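Local atomic coordinates of nucleoprotein (Rift valley fever virus, PDB entry 3OV9), a protein that encapsidates the viral genomic RNA, assembling as ring-shaped hexamers into the nucleocapsid that protects it from nucleases and is the template for transcription and replication. Residues Gly95-Asp100 / Leu104-Ala109; Lys91-Glu94 / Asp100-Thr103. All coordinates share one frame; numbering follows the deposited sequence.

Helix 77-90 ends, and the chain runs through a long irregular loop before helix 104-110 begins. Contact 2 closes this loop on itself; contact 1 joins it to the following helix. Contact 2 comes first along the chain: Lys91-Glu94, leaving the first helix, lies against Asp100-Thr103, which leads into the second. Its two segments enclose Gly95-Arg99. Contact 1 then joins Gly95-Asp100, most of which contact 2 encloses, to helix 104-110 through Arg106. The two closures interleave and share Asp100, and their centres are about 6 Å apart. They also touch: Arg106 NH1 probably donates a hydrogen bond to Glu101 O, and Pro97 packs on Thr103. Together they tie the interhelical loop to the start of helix 104-110.

Contact 1: Gly95-Asp100 / Leu104-Ala109; sequences GNPSRD and LSRVAA
Arg106 reaches from helix 104-110 into the curve of Asn96, Pro97 and Ser98, and carries most of the contact. CG lies anti to the carbonyl carbon (chi1 -75°), and the chain is extended from CG to NE, which carries the guanidinium out from the helix to the loop oxygens. Arg106 NH2 donates to Pro97 O at 2.7 Å, with a fairly straight N-H...O angle of 163°. In the modelled conformer of Asn96, one of two, Arg106 NH2 forms a more bent bond to Asn96 OD1 at 3.0 Å. Arg106 NH1 donates to Ser98 O at 2.8 Å. All three oxygens lie near the guanidinium plane, with the donors above the carbonyl planes. In that conformer a water oxygen, 2.9 Å from Arg106 NE, bridges it to Asn96 OD1. Pro97 CD lies over one face, offset toward the rim, 3.5 Å from Arg106 NH2. The bonds to Pro97 O and Ser98 O fix the group's rotation, and Arg106 NH1 probably also donates to Glu101 O. The modelled Arg99 NH2 donates a hydrogen bond to Met75 O of a second subunit. One arginine thus gathers loop oxygens beside Phe33; both residues probably bind RNA, as in related nucleoproteins.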
# COMPACT_ATOMS: atom_id res chain seq x y z
N GLY A 95 19.96 13.09 15.62
CA GLY A 95 20.41 12.31 14.46
C GLY A 95 21.85 12.52 14.04
O GLY A 95 22.76 12.47 14.87
N ASN A 96 22.04 12.75 12.74
CA ASN A 96 23.37 12.94 12.16
C ASN A 96 23.51 14.29 11.43
O ASN A 96 23.32 14.37 10.21
CB ASN A 96 23.71 11.78 11.22
CG ASN A 96 25.07 11.94 10.56
OD1 ASN A 96 26.11 11.69 11.18
ND2 ASN A 96 25.08 12.36 9.30
N PRO A 97 23.84 15.36 12.18
CA PRO A 97 24.04 16.65 11.52
C PRO A 97 25.47 16.82 11.00
O PRO A 97 26.22 15.84 10.91
CB PRO A 97 23.75 17.65 12.64
CG PRO A 97 24.17 16.94 13.88
CD PRO A 97 23.92 15.48 13.65
N SER A 98 25.83 18.05 10.65
CA SER A 98 27.17 18.37 10.17
C SER A 98 28.22 18.22 11.27
O SER A 98 27.88 18.11 12.46
CB SER A 98 27.21 19.78 9.58
OG SER A 98 27.17 20.76 10.61
N ARG A 99 29.49 18.24 10.87
CA ARG A 99 30.65 18.11 11.75
C ARG A 99 30.69 19.19 12.83
O ARG A 99 31.29 19.01 13.89
CB ARG A 99 31.91 18.18 10.88
CG ARG A 99 33.23 17.96 11.59
CD ARG A 99 34.39 18.10 10.60
NE ARG A 99 34.36 17.07 9.56
CZ ARG A 99 33.96 17.27 8.31
NH1 ARG A 99 33.56 18.48 7.91
NH2 ARG A 99 33.97 16.27 7.44
N ASP A 100 30.08 20.33 12.53
CA ASP A 100 30.11 21.49 13.42
C ASP A 100 28.96 21.50 14.43
O ASP A 100 28.75 22.50 15.13
CB ASP A 100 30.10 22.79 12.59
CG ASP A 100 31.32 22.91 11.69
OD1 ASP A 100 32.46 22.72 12.18
OD2 ASP A 100 31.15 23.21 10.49
N LEU A 104 24.19 14.12 21.53
CA LEU A 104 24.48 13.31 22.71
C LEU A 104 25.30 12.06 22.38
O LEU A 104 26.26 11.74 23.09
CB LEU A 104 23.18 12.93 23.45
CG LEU A 104 22.33 14.08 24.00
CD1 LEU A 104 20.99 13.56 24.49
CD2 LEU A 104 23.05 14.82 25.12
N SER A 105 24.95 11.37 21.30
CA SER A 105 25.65 10.16 20.87
C SER A 105 27.11 10.45 20.52
O SER A 105 27.99 9.63 20.78
CB SER A 105 24.95 9.50 19.68
OG SER A 105 23.70 8.94 20.06
N ARG A 106 27.36 11.61 19.91
CA ARG A 106 28.71 12.02 19.53
C ARG A 106 29.60 12.29 20.75
O ARG A 106 30.79 11.99 20.73
CB ARG A 106 28.67 13.23 18.60
CG ARG A 106 28.24 12.86 17.19
CD ARG A 106 28.09 14.07 16.29
NE ARG A 106 27.61 13.68 14.97
CZ ARG A 106 27.44 14.52 13.94
NH1 ARG A 106 27.72 15.81 14.07
NH2 ARG A 106 27.00 14.05 12.79
N VAL A 107 29.01 12.86 21.80
CA VAL A 107 29.74 13.06 23.06
C VAL A 107 30.19 11.71 23.64
O VAL A 107 31.36 11.54 23.99
CB VAL A 107 28.91 13.88 24.09
CG1 VAL A 107 29.65 13.97 25.42
CG2 VAL A 107 28.62 15.28 23.54
N ALA A 108 29.27 10.75 23.71
CA ALA A 108 29.57 9.41 24.19
C ALA A 108 30.65 8.72 23.35
O ALA A 108 31.53 8.05 23.89
CB ALA A 108 28.30 8.55 24.23
N ALA A 109 30.59 8.91 22.04
CA ALA A 109 31.52 8.27 21.11
C ALA A 109 32.92 8.88 21.19
O ALA A 109 33.92 8.15 21.17
CB ALA A 109 30.99 8.33 19.70
O HOH W 1 27.25 11.02 13.91

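Contact 2: Lys91-Glu94 / Asp100-Thr103; sequences KLKE and DELT
Lys93 and Leu102 join the two segments by one backbone hydrogen bond, from Lys93 N to Leu102 O at 3.0 Å. Leu92 CA also directs a CA-H...O contact at Leu102 O, 3.6 Å away. The close-packed side lies here. Leu92 CD2 meets Leu102 CB at 4.0 Å, and both leucines are buried. The methyl CG2 of Thr103 rests 3.4 Å from Lys93 O. The other side is polar and more open. Lys93 bends at chi2 (-70°) and again at chi4, which curls its amine back over the loop. There Lys93 NZ forms a salt bridge with Glu101 OE1 at 2.9 Å, approaching from above the carboxylate plane. Lys93 NZ also donates to Lys91 O, at 3.1 Å. Glu101 OE1 and Lys91 O are thus held near each other by a shared ammonium group. A water links Lys91 O to Leu102 N, while the Lys91 side chain departs from the contact and touches Tyr45 of helix 35-46. Thr103 OG1 caps the N terminus of helix 104-110 by accepting from Arg106 N. The contact lies between the end of helix 77-90 and that start, with Leu102 packed on Val38, Leu41 and Leu42 of helix 35-46 and Glu94 touching helix 68-71.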
# COMPACT_ATOMS: atom_id res chain seq x y z
N LYS A 91 24.25 23.74 21.91
CA LYS A 91 23.54 23.75 20.62
C LYS A 91 23.24 22.34 20.10
O LYS A 91 23.42 22.05 18.91
CB LYS A 91 24.28 24.61 19.58
CG LYS A 91 24.70 26.01 20.07
CD LYS A 91 23.53 26.84 20.63
CE LYS A 91 22.74 27.55 19.54
NZ LYS A 91 21.60 28.32 20.10
N LEU A 92 22.76 21.49 20.99
CA LEU A 92 22.54 20.07 20.70
C LEU A 92 21.50 19.82 19.62
O LEU A 92 20.45 20.48 19.58
CB LEU A 92 22.17 19.30 21.98
CG LEU A 92 23.20 19.23 23.11
CD1 LEU A 92 22.58 18.62 24.36
CD2 LEU A 92 24.45 18.46 22.69
N LYS A 93 21.80 18.87 18.74
CA LYS A 93 20.90 18.46 17.67
C LYS A 93 20.59 16.96 17.79
O LYS A 93 21.16 16.26 18.63
CB LYS A 93 21.51 18.76 16.30
CG LYS A 93 21.90 20.23 16.06
CD LYS A 93 20.67 21.13 15.94
CE LYS A 93 21.06 22.55 15.51
NZ LYS A 93 21.92 23.24 16.51
N GLU A 94 19.68 16.49 16.94
CA GLU A 94 19.32 15.07 16.87
C GLU A 94 19.93 14.42 15.63
O GLU A 94 20.36 15.11 14.71
CB GLU A 94 17.79 14.91 16.85
CG GLU A 94 17.11 15.41 18.11
CD GLU A 94 15.59 15.36 18.03
OE1 GLU A 94 15.06 14.95 16.97
OE2 GLU A 94 14.93 15.74 19.02
N ASP A 100 30.08 20.33 12.53
CA ASP A 100 30.11 21.49 13.42
C ASP A 100 28.96 21.50 14.43
O ASP A 100 28.75 22.50 15.13
CB ASP A 100 30.10 22.79 12.59
CG ASP A 100 31.32 22.91 11.69
OD1 ASP A 100 32.46 22.72 12.18
OD2 ASP A 100 31.15 23.21 10.49
N GLU A 101 28.24 20.38 14.52
CA GLU A 101 27.13 20.25 15.46
C GLU A 101 27.35 19.09 16.43
O GLU A 101 27.80 18.01 16.04
CB GLU A 101 25.80 20.04 14.72
CG GLU A 101 25.41 21.17 13.76
CD GLU A 101 24.75 22.36 14.45
OE1 GLU A 101 24.60 22.35 15.69
OE2 GLU A 101 24.38 23.31 13.73
N LEU A 102 27.03 19.33 17.70
CA LEU A 102 27.08 18.30 18.73
C LEU A 102 25.76 17.55 18.84
O LEU A 102 24.69 18.13 18.63
CB LEU A 102 27.42 18.92 20.10
CG LEU A 102 28.83 19.44 20.36
CD1 LEU A 102 28.88 20.21 21.67
CD2 LEU A 102 29.84 18.30 20.38
N THR A 103 25.86 16.26 19.15
CA THR A 103 24.72 15.44 19.56
C THR A 103 25.16 14.65 20.79
O THR A 103 26.36 14.53 21.06
CB THR A 103 24.29 14.43 18.47
OG1 THR A 103 25.30 13.43 18.30
CG2 THR A 103 24.00 15.12 17.15
O HOH W 2 26.24 21.99 18.53